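Local structure of aldehyde Dehydrogenase (Burkholderia cenocepacia, 4O6R) at residues 134-147 against 474-488. The protein probably oxidises aldehydes to carboxylic acids with NAD(P)+ as the electron acceptor, as other aldehyde dehydrogenases do. Sequence-based numbering, arbitrary orientation.
Sequences VDTGFLNYVQRAPI and HDYTEARSVWVNVDG. With NO3 (nitrate ion), chain I.
The carboxamide of Asn140 lies flat over one face of the Trp483 indole, with the two planes 14° apart. Its ND2 also donates twice across the strands, to Ser481 OG at 3.0 Å and to Val482 O at 3.0 Å. Both acceptors lie in the amide plane, although ND2 sits well above the carbonyl plane of Val482. Asn140 CG is anti to the backbone N (chi1 179°), which carries the amide across to the partner strand. Its OD1 is hydrogen-bonded to Ser454 of a neighbouring subunit, so the amide's rotation is fixed at both ends.

On the other side of the sheet, the Tyr141 ring covers Val482 CB, 3.6 Å from CZ. Near the helix end, Arg144 holds Thr477 OG1 side-on through NE and NH2, each at 3.1 Å. Thr477 OG1 is also hydrogen-bonded to Met473 O. The bends at chi2 and chi3 bring the Arg144 guanidinium flat onto His474, with centres 4.1 Å apart. Beyond the opposite end of the pairing, Gly137 O accepts from both Val486 N and Asp487 N.

Antiparallel strands 138-146 and 477-485 form part of the oligomerisation arm of the aldehyde dehydrogenase fold. Residues 481-484 extend the sheet into that same subunit. The buried amide thus joins strand pairing to the contact with one neighbouring subunit.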
loop_
_atom_site.group_PDB
_atom_site.type_symbol
_atom_site.label_atom_id
_atom_site.label_comp_id
_atom_site.label_asym_id
_atom_site.label_seq_id
_atom_site.Cartn_x
_atom_site.Cartn_y
_atom_site.Cartn_z
ATOM N N VAL A 134 1.453 12.797 -11.753
ATOM C CA VAL A 134 1.576 12.932 -13.215
ATOM C C VAL A 134 1.967 14.341 -13.616
ATOM O O VAL A 134 2.460 15.106 -12.800
ATOM C CB VAL A 134 0.269 12.486 -13.906
ATOM C CG1 VAL A 134 0.009 10.997 -13.651
ATOM C CG2 VAL A 134 -0.889 13.360 -13.463
ATOM N N ASP A 135 1.819 14.684 -14.887
ATOM C CA ASP A 135 2.221 16.015 -15.338
ATOM C C ASP A 135 1.583 17.130 -14.538
ATOM O O ASP A 135 0.467 16.996 -14.011
ATOM C CB ASP A 135 1.913 16.215 -16.822
ATOM C CG ASP A 135 2.767 15.341 -17.727
ATOM O OD1 ASP A 135 3.723 14.689 -17.239
ATOM O OD2 ASP A 135 2.515 15.329 -18.943
ATOM N N THR A 136 2.299 18.236 -14.447
ATOM C CA THR A 136 1.772 19.453 -13.795
ATOM C C THR A 136 0.423 19.887 -14.363
ATOM O O THR A 136 0.219 19.911 -15.578
ATOM C CB THR A 136 2.799 20.597 -13.886
ATOM O OG1 THR A 136 4.065 20.120 -13.389
ATOM C CG2 THR A 136 2.372 21.799 -13.033
ATOM N N GLY A 137 -0.529 20.127 -13.461
ATOM C CA GLY A 137 -1.823 20.639 -13.857
ATOM C C GLY A 137 -2.869 19.573 -14.118
ATOM O O GLY A 137 -4.029 19.901 -14.437
ATOM N N PHE A 138 -2.466 18.305 -13.996
ATOM C CA PHE A 138 -3.396 17.180 -14.119
ATOM C C PHE A 138 -3.603 16.480 -12.778
ATOM O O PHE A 138 -2.653 16.304 -12.008
ATOM C CB PHE A 138 -2.874 16.160 -15.123
ATOM C CG PHE A 138 -2.829 16.655 -16.524
ATOM C CD1 PHE A 138 -1.714 17.336 -16.995
ATOM C CD2 PHE A 138 -3.881 16.426 -17.385
ATOM C CE1 PHE A 138 -1.666 17.775 -18.300
ATOM C CE2 PHE A 138 -3.832 16.866 -18.685
ATOM C CZ PHE A 138 -2.721 17.545 -19.142
ATOM N N LEU A 139 -4.845 16.088 -12.510
ATOM C CA LEU A 139 -5.185 15.229 -11.412
ATOM C C LEU A 139 -5.541 13.849 -11.964
ATOM O O LEU A 139 -6.399 13.739 -12.829
ATOM C CB LEU A 139 -6.402 15.764 -10.699
ATOM C CG LEU A 139 -6.951 14.870 -9.599
ATOM C CD1 LEU A 139 -5.922 14.737 -8.482
ATOM C CD2 LEU A 139 -8.254 15.423 -9.073
ATOM N N ASN A 140 -4.917 12.797 -11.437
ATOM C CA ASN A 140 -5.208 11.439 -11.888
ATOM C C ASN A 140 -5.503 10.543 -10.713
ATOM O O ASN A 140 -4.602 10.202 -9.960
ATOM C CB ASN A 140 -4.014 10.917 -12.729
ATOM C CG ASN A 140 -4.187 9.495 -13.234
ATOM O OD1 ASN A 140 -3.187 8.800 -13.452
ATOM N ND2 ASN A 140 -5.424 9.064 -13.459
ATOM N N TYR A 141 -6.777 10.223 -10.513
ATOM C CA TYR A 141 -7.165 9.301 -9.453
ATOM C C TYR A 141 -7.624 7.982 -10.065
ATOM O O TYR A 141 -8.208 7.955 -11.167
ATOM C CB TYR A 141 -8.250 9.889 -8.557
ATOM C CG TYR A 141 -9.605 10.252 -9.184
ATOM C CD1 TYR A 141 -9.836 11.494 -9.790
ATOM C CD2 TYR A 141 -10.656 9.365 -9.128
ATOM C CE1 TYR A 141 -11.101 11.831 -10.320
ATOM C CE2 TYR A 141 -11.906 9.676 -9.656
ATOM C CZ TYR A 141 -12.129 10.918 -10.223
ATOM O OH TYR A 141 -13.383 11.183 -10.707
ATOM N N VAL A 142 -7.364 6.910 -9.340
ATOM C CA VAL A 142 -7.696 5.570 -9.789
ATOM C C VAL A 142 -8.555 4.910 -8.716
ATOM O O VAL A 142 -8.144 4.847 -7.552
ATOM C CB VAL A 142 -6.449 4.733 -10.017
ATOM C CG1 VAL A 142 -6.804 3.328 -10.504
ATOM C CG2 VAL A 142 -5.520 5.438 -11.001
ATOM N N GLN A 143 -9.739 4.461 -9.110
ATOM C CA GLN A 143 -10.614 3.710 -8.223
ATOM C C GLN A 143 -10.430 2.206 -8.437
ATOM O O GLN A 143 -10.129 1.774 -9.532
ATOM C CB GLN A 143 -12.055 4.031 -8.542
ATOM C CG GLN A 143 -12.396 5.507 -8.478
ATOM C CD GLN A 143 -13.043 5.833 -7.201
ATOM O OE1 GLN A 143 -12.739 5.227 -6.161
ATOM N NE2 GLN A 143 -13.973 6.758 -7.246
ATOM N N ARG A 144 -10.685 1.419 -7.388
ATOM C CA ARG A 144 -10.853 -0.020 -7.529
ATOM C C ARG A 144 -12.345 -0.326 -7.611
ATOM O O ARG A 144 -13.022 -0.473 -6.581
ATOM C CB ARG A 144 -10.213 -0.748 -6.347
ATOM C CG ARG A 144 -8.706 -0.473 -6.214
ATOM C CD ARG A 144 -7.877 -0.847 -7.451
ATOM N NE ARG A 144 -8.114 -2.238 -7.899
ATOM C CZ ARG A 144 -7.480 -2.823 -8.910
ATOM N NH1 ARG A 144 -6.529 -2.176 -9.588
ATOM N NH2 ARG A 144 -7.778 -4.076 -9.260
ATOM N N ALA A 145 -12.866 -0.440 -8.826
ATOM C CA ALA A 145 -14.312 -0.663 -9.012
ATOM C C ALA A 145 -14.586 -2.172 -9.090
ATOM O O ALA A 145 -13.726 -2.924 -9.487
ATOM C CB ALA A 145 -14.786 0.013 -10.278
ATOM N N PRO A 146 -15.798 -2.609 -8.710
ATOM C CA PRO A 146 -16.121 -4.011 -8.890
ATOM C C PRO A 146 -16.181 -4.383 -10.362
ATOM O O PRO A 146 -16.340 -3.519 -11.218
ATOM C CB PRO A 146 -17.507 -4.151 -8.252
ATOM C CG PRO A 146 -18.035 -2.790 -8.100
ATOM C CD PRO A 146 -16.909 -1.828 -8.146
ATOM N N ILE A 147 -16.089 -5.668 -10.636
ATOM C CA ILE A 147 -16.115 -6.172 -12.008
ATOM C C ILE A 147 -17.532 -6.191 -12.550
ATOM O O ILE A 147 -17.759 -5.758 -13.695
ATOM C CB ILE A 147 -15.479 -7.568 -12.070
ATOM C CG1 ILE A 147 -13.987 -7.436 -11.732
ATOM C CG2 ILE A 147 -15.704 -8.205 -13.438
ATOM C CD1 ILE A 147 -13.329 -8.756 -11.440
ATOM N N HIS A 474 -8.036 -7.280 -4.821
ATOM C CA HIS A 474 -7.490 -6.808 -6.103
ATOM C C HIS A 474 -8.074 -7.599 -7.304
ATOM O O HIS A 474 -8.462 -7.008 -8.320
ATOM C CB HIS A 474 -5.955 -6.897 -6.072
ATOM C CG HIS A 474 -5.280 -6.288 -7.257
ATOM N ND1 HIS A 474 -4.923 -4.958 -7.305
ATOM C CD2 HIS A 474 -4.894 -6.826 -8.436
ATOM C CE1 HIS A 474 -4.320 -4.709 -8.456
ATOM N NE2 HIS A 474 -4.302 -5.821 -9.167
ATOM N N ASP A 475 -8.112 -8.925 -7.177
ATOM C CA ASP A 475 -8.568 -9.817 -8.235
ATOM C C ASP A 475 -10.100 -9.731 -8.432
ATOM O O ASP A 475 -10.619 -10.271 -9.413
ATOM C CB ASP A 475 -8.242 -11.297 -7.911
ATOM C CG ASP A 475 -6.762 -11.638 -7.943
ATOM O OD1 ASP A 475 -5.934 -10.855 -8.487
ATOM O OD2 ASP A 475 -6.459 -12.774 -7.463
ATOM N N TYR A 476 -10.824 -9.135 -7.488
ATOM C CA TYR A 476 -12.271 -8.887 -7.638
ATOM C C TYR A 476 -12.634 -7.427 -7.952
ATOM O O TYR A 476 -13.813 -7.055 -7.909
ATOM C CB TYR A 476 -13.057 -9.421 -6.414
ATOM C CG TYR A 476 -13.347 -10.884 -6.597
ATOM C CD1 TYR A 476 -14.281 -11.288 -7.536
ATOM C CD2 TYR A 476 -12.655 -11.875 -5.880
ATOM C CE1 TYR A 476 -14.553 -12.634 -7.747
ATOM C CE2 TYR A 476 -12.931 -13.224 -6.086
ATOM C CZ TYR A 476 -13.897 -13.578 -7.033
ATOM O OH TYR A 476 -14.204 -14.888 -7.305
ATOM N N THR A 477 -11.632 -6.630 -8.321
ATOM C CA THR A 477 -11.873 -5.262 -8.758
ATOM C C THR A 477 -11.092 -4.972 -10.034
ATOM O O THR A 477 -10.289 -5.781 -10.496
ATOM C CB THR A 477 -11.495 -4.233 -7.660
ATOM O OG1 THR A 477 -10.124 -4.453 -7.257
ATOM C CG2 THR A 477 -12.430 -4.373 -6.484
ATOM N N GLU A 478 -11.363 -3.813 -10.613
ATOM C CA GLU A 478 -10.625 -3.366 -11.791
ATOM C C GLU A 478 -10.224 -1.927 -11.595
ATOM O O GLU A 478 -10.938 -1.149 -10.958
ATOM C CB GLU A 478 -11.453 -3.493 -13.070
ATOM C CG GLU A 478 -12.682 -2.602 -13.020
ATOM C CD GLU A 478 -13.839 -2.981 -13.933
ATOM O OE1 GLU A 478 -13.911 -4.140 -14.422
ATOM O OE2 GLU A 478 -14.691 -2.089 -14.161
ATOM N N ALA A 479 -9.090 -1.551 -12.172
ATOM C CA ALA A 479 -8.634 -0.173 -12.068
ATOM C C ALA A 479 -9.451 0.724 -13.020
ATOM O O ALA A 479 -9.615 0.421 -14.224
ATOM C CB ALA A 479 -7.154 -0.075 -12.396
ATOM N N ARG A 480 -9.948 1.835 -12.475
ATOM C CA ARG A 480 -10.674 2.859 -13.247
ATOM C C ARG A 480 -9.913 4.159 -13.078
ATOM O O ARG A 480 -9.945 4.781 -12.008
ATOM C CB ARG A 480 -12.103 3.042 -12.729
ATOM C CG ARG A 480 -13.072 1.889 -12.906
ATOM C CD ARG A 480 -13.202 1.554 -14.356
ATOM N NE ARG A 480 -14.395 0.817 -14.745
ATOM C CZ ARG A 480 -15.537 1.334 -15.200
ATOM N NH1 ARG A 480 -15.770 2.632 -15.232
ATOM N NH2 ARG A 480 -16.481 0.511 -15.609
ATOM N N SER A 481 -9.168 4.546 -14.105
ATOM C CA SER A 481 -8.284 5.698 -14.038
ATOM C C SER A 481 -8.999 6.933 -14.604
ATOM O O SER A 481 -9.517 6.879 -15.722
ATOM C CB SER A 481 -7.021 5.417 -14.846
ATOM O OG SER A 481 -6.178 6.541 -14.897
ATOM N N VAL A 482 -9.077 7.994 -13.826
ATOM C CA VAL A 482 -9.762 9.220 -14.245
ATOM C C VAL A 482 -8.731 10.343 -14.223
ATOM O O VAL A 482 -8.000 10.522 -13.231
ATOM C CB VAL A 482 -10.942 9.595 -13.329
ATOM C CG1 VAL A 482 -11.562 10.915 -13.779
ATOM C CG2 VAL A 482 -12.021 8.502 -13.326
ATOM N N TRP A 483 -8.675 11.083 -15.311
ATOM C CA TRP A 483 -7.749 12.218 -15.460
ATOM C C TRP A 483 -8.541 13.495 -15.544
ATOM O O TRP A 483 -9.455 13.594 -16.393
ATOM C CB TRP A 483 -6.954 12.135 -16.759
ATOM C CG TRP A 483 -5.923 11.072 -16.834
ATOM C CD1 TRP A 483 -6.138 9.732 -16.979
ATOM C CD2 TRP A 483 -4.502 11.253 -16.835
ATOM N NE1 TRP A 483 -4.937 9.066 -17.065
ATOM C CE2 TRP A 483 -3.915 9.966 -16.946
ATOM C CE3 TRP A 483 -3.671 12.367 -16.704
ATOM C CZ2 TRP A 483 -2.534 9.762 -16.971
ATOM C CZ3 TRP A 483 -2.276 12.172 -16.730
ATOM C CH2 TRP A 483 -1.727 10.853 -16.852
ATOM N N VAL A 484 -8.197 14.467 -14.703
ATOM C CA VAL A 484 -8.740 15.833 -14.856
ATOM C C VAL A 484 -7.651 16.810 -15.295
ATOM O O VAL A 484 -6.695 17.055 -14.565
ATOM C CB VAL A 484 -9.332 16.377 -13.568
ATOM C CG1 VAL A 484 -10.043 17.705 -13.836
ATOM C CG2 VAL A 484 -10.298 15.354 -12.949
ATOM N N ASN A 485 -7.844 17.412 -16.460
ATOM C CA ASN A 485 -6.971 18.489 -16.880
ATOM C C ASN A 485 -7.386 19.797 -16.215
ATOM O O ASN A 485 -8.250 20.494 -16.724
ATOM C CB ASN A 485 -7.016 18.645 -18.385
ATOM C CG ASN A 485 -6.031 19.684 -18.870
ATOM O OD1 ASN A 485 -5.331 20.293 -18.071
ATOM N ND2 ASN A 485 -5.994 19.902 -20.181
ATOM N N VAL A 486 -6.759 20.121 -15.094
ATOM C CA VAL A 486 -7.122 21.294 -14.287
ATOM C C VAL A 486 -6.406 22.516 -14.855
ATOM O O VAL A 486 -7.036 23.532 -15.153
ATOM C CB VAL A 486 -6.728 21.101 -12.819
ATOM C CG1 VAL A 486 -7.003 22.358 -12.007
ATOM C CG2 VAL A 486 -7.430 19.876 -12.217
ATOM N N ASP A 487 -5.088 22.401 -15.006
ATOM C CA ASP A 487 -4.247 23.483 -15.547
ATOM C C ASP A 487 -3.103 22.991 -16.422
ATOM O O ASP A 487 -1.999 23.574 -16.409
ATOM C CB ASP A 487 -3.637 24.269 -14.393
ATOM C CG ASP A 487 -4.591 25.228 -13.801
ATOM O OD1 ASP A 487 -5.126 26.066 -14.555
ATOM O OD2 ASP A 487 -4.800 25.162 -12.573
ATOM N N GLY A 488 -3.368 21.954 -17.211
ATOM C CA GLY A 488 -2.333 21.313 -17.980
ATOM C C GLY A 488 -1.777 22.151 -19.104
ATOM O O GLY A 488 -0.638 21.949 -19.511
HETATM N N NO3 I . 0.357 13.376 -18.112
HETATM O O1 NO3 I . -0.437 14.287 -17.885
HETATM O O2 NO3 I . 1.316 13.085 -17.153
HETATM O O3 NO3 I . 0.309 12.657 -19.319
HETATM O O HOH W 1 1.319 19.975 -17.937
HETATM O O HOH W 2 -7.226 -6.128 -11.116
HETATM O O HOH W 3 -17.248 -1.847 -13.185
HETATM O O HOH W 4 -16.163 -4.558 -15.553
#